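Local coordinates for protein putative peptidyl-arginine deiminase (Chlorobium tepidum, PDB 1XKN) that probably hydrolyses guanidino groups as an agmatine or protein-arginine deiminase of the Porphyromonas-type family, at residues Pro89-Trp94 with Asp131-Val136; Lys201-Gly206 with Lys254-Leu259; Tyr45-Ser50 with Asn288-Asn293. All blocks are in the same frame, centred on the assembly; numbering follows the deposited sequence.

Contact 1 of 3, residues Pro89-Trp94 with Asp131-Val136. With NA (sodium ion), chain B.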
ATOM      1  N   PRO A  89       1.674  -4.139 -19.154  1.00  6.01           N
ATOM      2  CA  PRO A  89       1.367  -2.717 -19.316  1.00  6.68           C
ATOM      3  C   PRO A  89       0.696  -2.077 -18.109  1.00  5.76           C
ATOM      4  O   PRO A  89      -0.119  -2.700 -17.427  1.00  5.40           O
ATOM      5  CB  PRO A  89       0.475  -2.695 -20.554  1.00  9.13           C
ATOM      6  CG  PRO A  89      -0.239  -3.997 -20.471  1.00  9.06           C
ATOM      7  CD  PRO A  89       0.869  -4.954 -20.079  1.00  6.84           C
ATOM      8  N   THR A  90       1.059  -0.827 -17.852  1.00  5.68           N
ATOM      9  CA  THR A  90       0.491  -0.073 -16.748  1.00  5.32           C
ATOM     10  C   THR A  90       0.302   1.363 -17.216  1.00  5.99           C
ATOM     11  O   THR A  90       0.971   1.814 -18.150  1.00  6.25           O
ATOM     12  CB  THR A  90       1.426  -0.055 -15.512  1.00  6.39           C
ATOM     13  OG1 THR A  90       2.601   0.714 -15.805  1.00  6.09           O
ATOM     14  CG2 THR A  90       1.837  -1.471 -15.132  1.00  7.37           C
ATOM     15  N   ASN A  91      -0.622   2.070 -16.580  1.00  5.52           N
ATOM     16  CA  ASN A  91      -0.867   3.466 -16.915  1.00  6.66           C
ATOM     17  C   ASN A  91      -0.146   4.332 -15.895  1.00  7.05           C
ATOM     18  O   ASN A  91       0.429   5.363 -16.246  1.00  6.78           O
ATOM     19  CB  ASN A  91      -2.365   3.777 -16.902  1.00  6.75           C
ATOM     20  CG  ASN A  91      -3.134   2.978 -17.936  1.00  6.33           C
ATOM     21  OD1 ASN A  91      -3.871   2.055 -17.599  1.00  6.62           O
ATOM     22  ND2 ASN A  91      -2.956   3.327 -19.210  1.00  7.44           N
ATOM     23  N   ASP A  92      -0.192   3.910 -14.632  1.00  6.42           N
ATOM     24  CA  ASP A  92       0.480   4.625 -13.546  1.00  8.25           C
ATOM     25  C   ASP A  92       1.316   3.657 -12.713  1.00  6.42           C
ATOM     26  O   ASP A  92       1.299   2.451 -12.958  1.00  5.16           O
ATOM     27  CB  ASP A  92      -0.524   5.369 -12.645  1.00 10.73           C
ATOM     28  CG  ASP A  92      -1.534   4.447 -11.976  1.00 13.66           C
ATOM     29  OD1 ASP A  92      -1.143   3.383 -11.448  1.00 14.64           O
ATOM     30  OD2 ASP A  92      -2.730   4.808 -11.954  1.00 17.62           O
ATOM     31  N   ALA A  93       2.040   4.178 -11.725  1.00  6.41           N
ATOM     32  CA  ALA A  93       2.903   3.343 -10.888  1.00  5.10           C
ATOM     33  C   ALA A  93       2.319   2.979  -9.521  1.00  5.08           C
ATOM     34  O   ALA A  93       3.017   2.420  -8.683  1.00  4.45           O
ATOM     35  CB  ALA A  93       4.247   4.036 -10.696  1.00  6.17           C
ATOM     36  N   TRP A  94       1.043   3.274  -9.303  1.00  4.14           N
ATOM     37  CA  TRP A  94       0.405   3.008  -8.017  1.00  4.92           C
ATOM     38  C   TRP A  94      -0.028   1.553  -7.848  1.00  4.09           C
ATOM     39  O   TRP A  94      -1.221   1.235  -7.747  1.00  5.06           O
ATOM     40  CB  TRP A  94      -0.778   3.958  -7.848  1.00  7.89           C
ATOM     41  CG  TRP A  94      -0.414   5.371  -8.222  1.00  9.63           C
ATOM     42  CD1 TRP A  94      -1.032   6.156  -9.154  1.00 12.44           C
ATOM     43  CD2 TRP A  94       0.675   6.153  -7.701  1.00 11.69           C
ATOM     44  NE1 TRP A  94      -0.397   7.371  -9.249  1.00 12.47           N
ATOM     45  CE2 TRP A  94       0.652   7.397  -8.370  1.00 12.83           C
ATOM     46  CE3 TRP A  94       1.666   5.921  -6.737  1.00 12.15           C
ATOM     47  CZ2 TRP A  94       1.581   8.409  -8.105  1.00 13.07           C
ATOM     48  CZ3 TRP A  94       2.594   6.932  -6.471  1.00 11.73           C
ATOM     49  CH2 TRP A  94       2.542   8.161  -7.156  1.00 13.62           C
ATOM     50  N   ASP A 131      -7.235   1.642 -18.067  1.00  6.18           N
ATOM     51  CA  ASP A 131      -7.588   0.269 -18.399  1.00  4.50           C
ATOM     52  C   ASP A 131      -6.453  -0.724 -18.174  1.00  4.91           C
ATOM     53  O   ASP A 131      -6.700  -1.860 -17.780  1.00  5.06           O
ATOM     54  CB  ASP A 131      -8.111   0.152 -19.842  1.00  5.39           C
ATOM     55  CG  ASP A 131      -7.116   0.629 -20.878  1.00  7.18           C
ATOM     56  OD1 ASP A 131      -6.894  -0.105 -21.872  1.00  8.14           O
ATOM     57  OD2 ASP A 131      -6.565   1.739 -20.717  1.00  6.22           O
ATOM     58  N   ASP A 132      -5.209  -0.319 -18.418  1.00  4.59           N
ATOM     59  CA  ASP A 132      -4.110  -1.247 -18.192  1.00  5.21           C
ATOM     60  C   ASP A 132      -3.896  -1.450 -16.698  1.00  5.10           C
ATOM     61  O   ASP A 132      -3.651  -2.571 -16.257  1.00  5.74           O
ATOM     62  CB  ASP A 132      -2.825  -0.772 -18.873  1.00  5.95           C
ATOM     63  CG  ASP A 132      -2.820  -1.066 -20.362  1.00  8.12           C
ATOM     64  OD1 ASP A 132      -3.282  -2.163 -20.746  1.00 10.89           O
ATOM     65  OD2 ASP A 132      -2.342  -0.221 -21.146  1.00  9.51           O
ATOM     66  N   ASP A 133      -3.992  -0.379 -15.912  1.00  4.97           N
ATOM     67  CA  ASP A 133      -3.835  -0.510 -14.461  1.00  3.98           C
ATOM     68  C   ASP A 133      -4.884  -1.483 -13.941  1.00  4.41           C
ATOM     69  O   ASP A 133      -4.594  -2.351 -13.120  1.00  3.81           O
ATOM     70  CB  ASP A 133      -4.048   0.825 -13.739  1.00  5.62           C
ATOM     71  CG  ASP A 133      -2.965   1.828 -14.023  1.00  6.69           C
ATOM     72  OD1 ASP A 133      -1.823   1.414 -14.316  1.00  7.03           O
ATOM     73  OD2 ASP A 133      -3.255   3.039 -13.929  1.00  9.51           O
ATOM     74  N   ASN A 134      -6.114  -1.318 -14.420  1.00  4.34           N
ATOM     75  CA  ASN A 134      -7.227  -2.160 -13.999  1.00  4.44           C
ATOM     76  C   ASN A 134      -6.984  -3.620 -14.386  1.00  3.89           C
ATOM     77  O   ASN A 134      -7.483  -4.531 -13.732  1.00  5.10           O
ATOM     78  CB  ASN A 134      -8.525  -1.630 -14.626  1.00  4.77           C
ATOM     79  CG  ASN A 134      -9.774  -2.081 -13.885  1.00  5.67           C
ATOM     80  OD1 ASN A 134      -9.753  -2.292 -12.678  1.00  4.48           O
ATOM     81  ND2 ASN A 134     -10.879  -2.200 -14.611  1.00  6.95           N
ATOM     82  N   ALA A 135      -6.192  -3.844 -15.430  1.00  4.20           N
ATOM     83  CA  ALA A 135      -5.900  -5.200 -15.896  1.00  4.12           C
ATOM     84  C   ALA A 135      -4.679  -5.846 -15.240  1.00  3.99           C
ATOM     85  O   ALA A 135      -4.438  -7.040 -15.418  1.00  4.24           O
ATOM     86  CB  ALA A 135      -5.722  -5.195 -17.419  1.00  5.02           C
ATOM     87  N   VAL A 136      -3.910  -5.070 -14.482  1.00  2.71           N
ATOM     88  CA  VAL A 136      -2.711  -5.605 -13.842  1.00  3.68           C
ATOM     89  C   VAL A 136      -2.937  -6.902 -13.055  1.00  3.76           C
ATOM     90  O   VAL A 136      -2.192  -7.862 -13.225  1.00  3.95           O
ATOM     91  CB  VAL A 136      -2.048  -4.545 -12.928  1.00  3.60           C
ATOM     92  CG1 VAL A 136      -0.909  -5.172 -12.133  1.00  3.18           C
ATOM     93  CG2 VAL A 136      -1.510  -3.400 -13.785  1.00  5.70           C
TER
HETATM   94 NA    NA B 700      -8.882  -4.508 -11.596  1.00  2.88          NA
HETATM   95  O   HOH W   1      -2.125  -4.526 -17.344  1.00  5.93           O
HETATM   96  O   HOH W   2       0.158   1.207 -20.844  1.00 14.83           O
HETATM   97  O   HOH W   3     -10.670  -5.488 -13.378  1.00  6.84           O
HETATM   98  O   HOH W   4      -7.084  -3.428 -10.022  1.00  6.73           O
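The junction between loop 89-94 and the first turn of helix 131-144, in an alpha/beta fold of the guanidino-group-modifying enzyme superfamily, is made by N91 and D133, which exchange side-chain-to-backbone hydrogen bonds. The amide oxygen N91 OD1 takes the helix amide D133 N at 3.0 Å, the donor tilted 27° from the carbonyl plane, and a weak second bond from D132 N. In return the D133 carboxylate gathers two loop amides on one oxygen. N91 N reaches D133 OD1 at 2.6 Å from above the carboxylate plane, while D92 N meets the same OD1 at 3.0 Å on its syn lone pair, in a nearly straight bond of 170°. D133 CG lies anti to its own carbonyl carbon (chi1 -68°), which swings the carboxylate out to the loop. Two carboxylate oxygens, D133 OD2 and D92 OD2, lie 2.7 Å apart with no hydrogen bond assigned between them; D92 OD2 is bonded to Y120 OH. D92 OD1 accepts from W94 N at 3.1 Å, closing an Asx turn just ahead of helix 95-98. At the outer end P89 CG lies 3.6 Å from D132 OD1. Next to D133 in the same turn, N134 binds the sodium ion through O and OD1, with two waters, N117 OD1 and W118 O completing the site. T90 and V136 pack on N56 of strand 52-57, and D133 and V136 on H98 of helix 95-98.

Contact 2 of 3, residues Lys201-Gly206 with Lys254-Leu259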
ATOM      1  N   LYS A 201     -14.878  -7.398  11.086  1.00  4.58           N
ATOM      2  CA  LYS A 201     -15.235  -6.077  11.587  1.00  4.95           C
ATOM      3  C   LYS A 201     -14.525  -4.982  10.811  1.00  4.25           C
ATOM      4  O   LYS A 201     -13.308  -5.020  10.634  1.00  4.88           O
ATOM      5  CB  LYS A 201     -14.875  -5.969  13.075  1.00  4.51           C
ATOM      6  CG  LYS A 201     -15.296  -4.658  13.743  1.00  4.30           C
ATOM      7  CD  LYS A 201     -14.941  -4.671  15.224  1.00  5.19           C
ATOM      8  CE  LYS A 201     -15.435  -3.424  15.943  1.00  6.09           C
ATOM      9  NZ  LYS A 201     -15.067  -3.454  17.394  1.00  7.34           N
ATOM     10  N   VAL A 202     -15.300  -4.011  10.342  1.00  3.69           N
ATOM     11  CA  VAL A 202     -14.754  -2.886   9.606  1.00  3.34           C
ATOM     12  C   VAL A 202     -14.716  -1.674  10.521  1.00  4.32           C
ATOM     13  O   VAL A 202     -15.731  -1.287  11.106  1.00  4.17           O
ATOM     14  CB  VAL A 202     -15.606  -2.546   8.363  1.00  3.38           C
ATOM     15  CG1 VAL A 202     -14.989  -1.372   7.616  1.00  4.83           C
ATOM     16  CG2 VAL A 202     -15.705  -3.763   7.455  1.00  5.99           C
ATOM     17  N   LEU A 203     -13.533  -1.086  10.648  1.00  1.78           N
ATOM     18  CA  LEU A 203     -13.337   0.087  11.492  1.00  4.25           C
ATOM     19  C   LEU A 203     -13.261   1.313  10.593  1.00  4.05           C
ATOM     20  O   LEU A 203     -12.287   1.499   9.860  1.00  4.47           O
ATOM     21  CB  LEU A 203     -12.038  -0.061  12.287  1.00  4.91           C
ATOM     22  CG  LEU A 203     -11.906  -1.290  13.188  1.00  6.87           C
ATOM     23  CD1 LEU A 203     -10.485  -1.381  13.714  1.00  8.01           C
ATOM     24  CD2 LEU A 203     -12.901  -1.202  14.338  1.00  6.48           C
ATOM     25  N   TRP A 204     -14.286   2.154  10.658  1.00  3.92           N
ATOM     26  CA  TRP A 204     -14.339   3.345   9.820  1.00  4.79           C
ATOM     27  C   TRP A 204     -13.787   4.624  10.430  1.00  5.21           C
ATOM     28  O   TRP A 204     -14.392   5.197  11.337  1.00  6.79           O
ATOM     29  CB  TRP A 204     -15.779   3.621   9.379  1.00  3.95           C
ATOM     30  CG  TRP A 204     -16.387   2.561   8.529  1.00  4.71           C
ATOM     31  CD1 TRP A 204     -16.997   1.415   8.950  1.00  5.76           C
ATOM     32  CD2 TRP A 204     -16.476   2.564   7.100  1.00  4.19           C
ATOM     33  NE1 TRP A 204     -17.467   0.704   7.866  1.00  5.38           N
ATOM     34  CE2 TRP A 204     -17.155   1.387   6.720  1.00  5.22           C
ATOM     35  CE3 TRP A 204     -16.042   3.449   6.102  1.00  6.16           C
ATOM     36  CZ2 TRP A 204     -17.418   1.072   5.384  1.00  7.22           C
ATOM     37  CZ3 TRP A 204     -16.303   3.135   4.771  1.00  6.53           C
ATOM     38  CH2 TRP A 204     -16.983   1.953   4.426  1.00  6.76           C
ATOM     39  N   LEU A 205     -12.644   5.075   9.922  1.00  6.32           N
ATOM     40  CA  LEU A 205     -12.054   6.327  10.386  1.00  4.27           C
ATOM     41  C   LEU A 205     -12.708   7.433   9.563  1.00  5.52           C
ATOM     42  O   LEU A 205     -13.529   7.150   8.688  1.00  5.36           O
ATOM     43  CB  LEU A 205     -10.539   6.332  10.174  1.00  5.05           C
ATOM     44  CG  LEU A 205      -9.766   5.300  11.001  1.00  4.07           C
ATOM     45  CD1 LEU A 205      -8.278   5.397  10.674  1.00  7.43           C
ATOM     46  CD2 LEU A 205     -10.001   5.555  12.485  1.00  6.77           C
ATOM     47  N   GLY A 206     -12.337   8.682   9.824  1.00  4.63           N
ATOM     48  CA  GLY A 206     -12.956   9.787   9.113  1.00  6.46           C
ATOM     49  C   GLY A 206     -12.278  10.349   7.880  1.00  5.95           C
ATOM     50  O   GLY A 206     -12.206   9.697   6.836  1.00  6.88           O
ATOM     51  N   LYS A 254      -9.005   5.590  19.881  1.00  6.43           N
ATOM     52  CA  LYS A 254      -8.908   5.310  21.308  1.00  7.08           C
ATOM     53  C   LYS A 254     -10.199   4.729  21.887  1.00  7.97           C
ATOM     54  O   LYS A 254     -10.234   4.333  23.051  1.00  9.66           O
ATOM     55  CB  LYS A 254      -8.504   6.580  22.066  1.00  7.98           C
ATOM     56  CG  LYS A 254      -7.059   7.011  21.814  1.00  8.88           C
ATOM     57  CD  LYS A 254      -6.061   6.083  22.497  1.00 10.10           C
ATOM     58  CE  LYS A 254      -6.079   6.266  24.009  1.00 11.83           C
ATOM     59  NZ  LYS A 254      -5.625   7.631  24.406  1.00 12.04           N
ATOM     60  N   THR A 255     -11.252   4.674  21.072  1.00  7.39           N
ATOM     61  CA  THR A 255     -12.532   4.116  21.511  1.00  8.14           C
ATOM     62  C   THR A 255     -12.840   2.821  20.759  1.00  7.53           C
ATOM     63  O   THR A 255     -13.820   2.138  21.062  1.00  9.60           O
ATOM     64  CB  THR A 255     -13.711   5.082  21.263  1.00  7.94           C
ATOM     65  OG1 THR A 255     -13.980   5.165  19.859  1.00  8.29           O
ATOM     66  CG2 THR A 255     -13.389   6.474  21.798  1.00  9.07           C
HETATM   67  N   MSE A 256     -12.011   2.492  19.770  1.00  8.18           N
HETATM   68  CA  MSE A 256     -12.214   1.283  18.972  1.00  7.28           C
HETATM   69  C   MSE A 256     -11.619   0.052  19.642  1.00  8.23           C
HETATM   70  O   MSE A 256     -10.605   0.132  20.336  1.00  9.48           O
HETATM   71  CB  MSE A 256     -11.612   1.466  17.580  1.00  8.04           C
HETATM   72  CG  MSE A 256     -12.288   2.554  16.776  1.00  8.15           C
HETATM   73 SE   MSE A 256     -11.450   2.829  15.067  1.00 12.85          SE
HETATM   74  CE  MSE A 256     -13.038   3.191  14.022  1.00  7.62           C
ATOM     75  N   THR A 257     -12.255  -1.093  19.425  1.00  6.69           N
ATOM     76  CA  THR A 257     -11.797  -2.334  20.034  1.00  8.35           C
ATOM     77  C   THR A 257     -11.655  -3.469  19.032  1.00  7.31           C
ATOM     78  O   THR A 257     -12.160  -3.393  17.913  1.00  7.55           O
ATOM     79  CB  THR A 257     -12.781  -2.799  21.107  1.00  9.16           C
ATOM     80  OG1 THR A 257     -14.071  -2.986  20.509  1.00 11.51           O
ATOM     81  CG2 THR A 257     -12.883  -1.765  22.219  1.00  9.36           C
ATOM     82  N   GLY A 258     -10.964  -4.521  19.454  1.00  7.53           N
ATOM     83  CA  GLY A 258     -10.789  -5.678  18.604  1.00  7.49           C
ATOM     84  C   GLY A 258     -12.013  -6.559  18.740  1.00  7.06           C
ATOM     85  O   GLY A 258     -12.992  -6.174  19.389  1.00  7.76           O
ATOM     86  N   LEU A 259     -11.974  -7.740  18.136  1.00  7.65           N
ATOM     87  CA  LEU A 259     -13.111  -8.654  18.215  1.00  9.20           C
ATOM     88  C   LEU A 259     -13.394  -9.056  19.664  1.00 10.18           C
ATOM     89  O   LEU A 259     -14.536  -9.352  20.023  1.00 10.60           O
ATOM     90  CB  LEU A 259     -12.841  -9.898  17.366  1.00  8.68           C
ATOM     91  CG  LEU A 259     -12.552  -9.651  15.880  1.00  8.06           C
ATOM     92  CD1 LEU A 259     -12.199 -10.962  15.201  1.00 10.39           C
ATOM     93  CD2 LEU A 259     -13.765  -9.012  15.225  1.00  7.18           C
TER
HETATM   94  O   HOH W   5     -14.870  -0.615  17.921  1.00 10.01           O
HETATM   95  O   HOH W   6     -15.877  -5.783  18.886  1.00 16.48           O
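Side chains reaching across a gap, chiefly those of K201 and M256, join the edge strand 201-205 to the loop that follows helix 243-253. Residues 201-205 and 256-259 run in nearly opposite directions (167°) but too far apart for backbone pairing, the CA atoms of L203 and M256 being 7.7 Å from each other. K201 stretches over with CG anti to its backbone N (chi1 -176°) and the rest of the chain extended, which brings NZ to T257 O at 3.0 Å. The ammonium sits well above that carbonyl plane, 51° out of it. Two waters add to the grip on NZ, one leading to T257 N and the other to G258 O. In the alpha/beta propeller expected of this superfamily, strand 201-205 is the outermost strand of the sheet 160-162, 167-171, 201-205, parallel to 167-171, and loop residues 256-259 lie along it. M256, a selenomethionine here, bends at chi3 and puts CE 3.8 Å from L203 CB and 3.6 Å from W204 O. Its SE meets CD2 of L205 at 4.0 Å, while L205 also packs on N249, L252 and L253 of helix 243-253. At the far end L259 CD2 lies 3.9 Å from K201 CB.

Contact 3 of 3, residues Tyr45-Ser50 with Asn288-Asn293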
ATOM      1  N   TYR A  45      16.082  -1.819  -4.967  1.00  5.74           N
ATOM      2  CA  TYR A  45      17.312  -2.325  -4.373  1.00  5.68           C
ATOM      3  C   TYR A  45      17.082  -2.728  -2.923  1.00  5.75           C
ATOM      4  O   TYR A  45      17.425  -3.840  -2.521  1.00  4.74           O
ATOM      5  CB  TYR A  45      18.426  -1.277  -4.431  1.00  6.09           C
ATOM      6  CG  TYR A  45      19.633  -1.660  -3.606  1.00  7.29           C
ATOM      7  CD1 TYR A  45      20.436  -2.744  -3.964  1.00  8.56           C
ATOM      8  CD2 TYR A  45      19.952  -0.961  -2.441  1.00  8.18           C
ATOM      9  CE1 TYR A  45      21.526  -3.123  -3.178  1.00 10.70           C
ATOM     10  CE2 TYR A  45      21.037  -1.332  -1.652  1.00 11.43           C
ATOM     11  CZ  TYR A  45      21.818  -2.412  -2.027  1.00 12.62           C
ATOM     12  OH  TYR A  45      22.890  -2.781  -1.248  1.00 16.14           O
ATOM     13  N   GLN A  46      16.506  -1.826  -2.131  1.00  4.76           N
ATOM     14  CA  GLN A  46      16.244  -2.142  -0.732  1.00  5.70           C
ATOM     15  C   GLN A  46      15.370  -3.390  -0.631  1.00  4.96           C
ATOM     16  O   GLN A  46      15.616  -4.260   0.201  1.00  5.81           O
ATOM     17  CB  GLN A  46      15.562  -0.964  -0.024  1.00  6.36           C
ATOM     18  CG  GLN A  46      16.487   0.199   0.301  1.00  7.91           C
ATOM     19  CD  GLN A  46      17.702  -0.221   1.116  1.00  8.38           C
ATOM     20  OE1 GLN A  46      17.605  -1.069   1.999  1.00 10.77           O
ATOM     21  NE2 GLN A  46      18.847   0.385   0.828  1.00 13.97           N
ATOM     22  N   LEU A  47      14.352  -3.485  -1.480  1.00  4.73           N
ATOM     23  CA  LEU A  47      13.476  -4.647  -1.454  1.00  4.64           C
ATOM     24  C   LEU A  47      14.212  -5.926  -1.833  1.00  4.81           C
ATOM     25  O   LEU A  47      13.945  -6.990  -1.268  1.00  5.53           O
ATOM     26  CB  LEU A  47      12.290  -4.449  -2.398  1.00  4.96           C
ATOM     27  CG  LEU A  47      11.272  -3.387  -1.982  1.00  3.38           C
ATOM     28  CD1 LEU A  47      10.293  -3.155  -3.118  1.00  6.74           C
ATOM     29  CD2 LEU A  47      10.546  -3.825  -0.722  1.00  5.79           C
ATOM     30  N   SER A  48      15.143  -5.826  -2.780  1.00  3.42           N
ATOM     31  CA  SER A  48      15.885  -7.005  -3.222  1.00  3.26           C
ATOM     32  C   SER A  48      16.799  -7.567  -2.133  1.00  4.68           C
ATOM     33  O   SER A  48      17.270  -8.695  -2.239  1.00  4.99           O
ATOM     34  CB  SER A  48      16.698  -6.697  -4.492  1.00  3.08           C
ATOM     35  OG  SER A  48      17.783  -5.825  -4.241  1.00  4.78           O
ATOM     36  N   ARG A  49      17.046  -6.782  -1.091  1.00  5.23           N
ATOM     37  CA  ARG A  49      17.882  -7.241   0.011  1.00  5.99           C
ATOM     38  C   ARG A  49      17.064  -8.194   0.875  1.00  6.05           C
ATOM     39  O   ARG A  49      17.608  -9.054   1.573  1.00  5.83           O
ATOM     40  CB  ARG A  49      18.325  -6.055   0.872  1.00  7.29           C
ATOM     41  CG  ARG A  49      19.217  -5.052   0.170  1.00  7.08           C
ATOM     42  CD  ARG A  49      19.529  -3.897   1.106  1.00 10.21           C
ATOM     43  NE  ARG A  49      20.185  -4.368   2.325  1.00 11.51           N
ATOM     44  CZ  ARG A  49      19.991  -3.842   3.529  1.00 12.60           C
ATOM     45  NH1 ARG A  49      19.153  -2.825   3.684  1.00 14.69           N
ATOM     46  NH2 ARG A  49      20.634  -4.333   4.582  1.00 12.83           N
ATOM     47  N   SER A  50      15.746  -8.042   0.796  1.00  5.24           N
ATOM     48  CA  SER A  50      14.811  -8.816   1.598  1.00  5.87           C
ATOM     49  C   SER A  50      14.099  -9.974   0.908  1.00  5.21           C
ATOM     50  O   SER A  50      13.933 -11.048   1.490  1.00  5.26           O
ATOM     51  CB  SER A  50      13.755  -7.862   2.167  1.00  5.51           C
ATOM     52  OG  SER A  50      12.689  -8.559   2.780  1.00  5.78           O
ATOM     53  N   ASN A 288       2.852   6.101   5.197  1.00  1.86           N
ATOM     54  CA  ASN A 288       2.906   5.451   3.897  1.00  2.60           C
ATOM     55  C   ASN A 288       4.185   4.623   3.754  1.00  3.05           C
ATOM     56  O   ASN A 288       4.879   4.693   2.740  1.00  3.14           O
ATOM     57  CB  ASN A 288       2.809   6.501   2.780  1.00  3.83           C
ATOM     58  CG  ASN A 288       2.154   5.954   1.519  1.00  4.45           C
ATOM     59  OD1 ASN A 288       0.967   5.609   1.515  1.00  6.72           O
ATOM     60  ND2 ASN A 288       2.925   5.864   0.447  1.00  1.86           N
ATOM     61  N   PHE A 289       4.475   3.835   4.784  1.00  3.01           N
ATOM     62  CA  PHE A 289       5.646   2.965   4.810  1.00  2.31           C
ATOM     63  C   PHE A 289       5.247   1.585   4.293  1.00  2.57           C
ATOM     64  O   PHE A 289       4.062   1.277   4.170  1.00  1.71           O
ATOM     65  CB  PHE A 289       6.191   2.841   6.244  1.00  3.62           C
ATOM     66  CG  PHE A 289       5.215   2.233   7.230  1.00  3.37           C
ATOM     67  CD1 PHE A 289       5.041   0.853   7.305  1.00  4.05           C
ATOM     68  CD2 PHE A 289       4.466   3.046   8.076  1.00  4.21           C
ATOM     69  CE1 PHE A 289       4.137   0.293   8.211  1.00  3.88           C
ATOM     70  CE2 PHE A 289       3.560   2.499   8.985  1.00  4.53           C
ATOM     71  CZ  PHE A 289       3.392   1.118   9.053  1.00  3.72           C
ATOM     72  N   TYR A 290       6.238   0.757   3.977  1.00  2.52           N
ATOM     73  CA  TYR A 290       5.960  -0.588   3.497  1.00  2.65           C
ATOM     74  C   TYR A 290       6.710  -1.606   4.343  1.00  4.25           C
ATOM     75  O   TYR A 290       7.907  -1.450   4.600  1.00  5.50           O
ATOM     76  CB  TYR A 290       6.380  -0.739   2.031  1.00  2.57           C
ATOM     77  CG  TYR A 290       6.208  -2.148   1.501  1.00  4.70           C
ATOM     78  CD1 TYR A 290       4.942  -2.736   1.423  1.00  4.50           C
ATOM     79  CD2 TYR A 290       7.306  -2.895   1.079  1.00  4.20           C
ATOM     80  CE1 TYR A 290       4.775  -4.031   0.934  1.00  3.83           C
ATOM     81  CE2 TYR A 290       7.150  -4.196   0.588  1.00  4.13           C
ATOM     82  CZ  TYR A 290       5.887  -4.753   0.518  1.00  3.96           C
ATOM     83  OH  TYR A 290       5.737  -6.030   0.029  1.00  2.80           O
ATOM     84  N   ILE A 291       6.005  -2.646   4.780  1.00  3.49           N
ATOM     85  CA  ILE A 291       6.620  -3.695   5.584  1.00  3.06           C
ATOM     86  C   ILE A 291       7.072  -4.818   4.653  1.00  4.03           C
ATOM     87  O   ILE A 291       6.252  -5.402   3.948  1.00  4.82           O
ATOM     88  CB  ILE A 291       5.618  -4.301   6.599  1.00  2.87           C
ATOM     89  CG1 ILE A 291       5.015  -3.203   7.477  1.00  3.98           C
ATOM     90  CG2 ILE A 291       6.331  -5.338   7.467  1.00  4.19           C
ATOM     91  CD1 ILE A 291       3.734  -3.640   8.185  1.00  4.33           C
ATOM     92  N   ALA A 292       8.374  -5.098   4.632  1.00  4.06           N
ATOM     93  CA  ALA A 292       8.926  -6.178   3.814  1.00  4.85           C
ATOM     94  C   ALA A 292       9.375  -7.277   4.775  1.00  4.64           C
ATOM     95  O   ALA A 292       9.244  -7.121   5.987  1.00  5.13           O
ATOM     96  CB  ALA A 292      10.106  -5.669   2.992  1.00  4.66           C
ATOM     97  N   ASN A 293       9.914  -8.377   4.255  1.00  5.04           N
ATOM     98  CA  ASN A 293      10.340  -9.469   5.125  1.00  3.11           C
ATOM     99  C   ASN A 293      11.427  -9.107   6.132  1.00  3.71           C
ATOM    100  O   ASN A 293      11.293  -9.388   7.321  1.00  5.96           O
ATOM    101  CB  ASN A 293      10.806 -10.672   4.294  1.00  3.44           C
ATOM    102  CG  ASN A 293       9.663 -11.389   3.602  1.00  4.18           C
ATOM    103  OD1 ASN A 293       8.489 -11.090   3.833  1.00  4.65           O
ATOM    104  ND2 ASN A 293      10.002 -12.353   2.753  1.00  4.77           N
TER
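Y290 and A292 pack against L47 of helix 36-50, fastening that helix to the short strand 290-291 of an alpha/beta propeller-like fold, as expected for this superfamily. Taken in order, Y290 comes first: CG stands anti to its backbone N (chi1 176°), and the ring turns an edge to the helix. L47 CD2 meets that edge near the ring plane, 3.7 Å from Y290 CE2, the two side chains crossing at about a right angle. The ring's hydroxyl is bonded to T18 OG1 of strand 15-21, so the phenol is held at its far end while leucine touches its flank. Past I291, which turns away from the helix, A292 follows with its methyl directed at the helix, CB lying 4.2 Å from L47 CD2 and 3.9 Å from S50 OG. L47 also touches L297 of strand 295-300, V53 of strand 52-57, and T18 and L20 of strand 15-21. A salt bridge from R49 to E321 ties the same helix to strand 321-326, in the sheet that holds strand 290-291. N293 closes the segment beside S50. Its OD1 accepts from H15 N and its N is bonded to E51 OE2. S50 OG accepts from T294 N and lies 3.2 Å from N293 CB.

In the fold
Contact 3 ties an early helix to a late strand, with 237 residues between its segments, and contacts 1 and 2 follow one another along the chain inside the long loop it closes. The three do not touch: centres of contacts 1 and 3 are 22 Å apart, those of 2 and 3 are 28 Å apart, and those of 1 and 2, on opposite sides of the chain's centre, are 32 Å apart. Contacts 1 and 3 both pack on strand 52-57, through different residues. Contact 2 belongs to the sheet of strands 160-162, 167-171 and 201-205. Contacts 1 and 2 are local packing within their own parts of the fold, whereas L47 of contact 3 touches strands 15-21 and 52-57 of one sheet and Y290 and L297 of another.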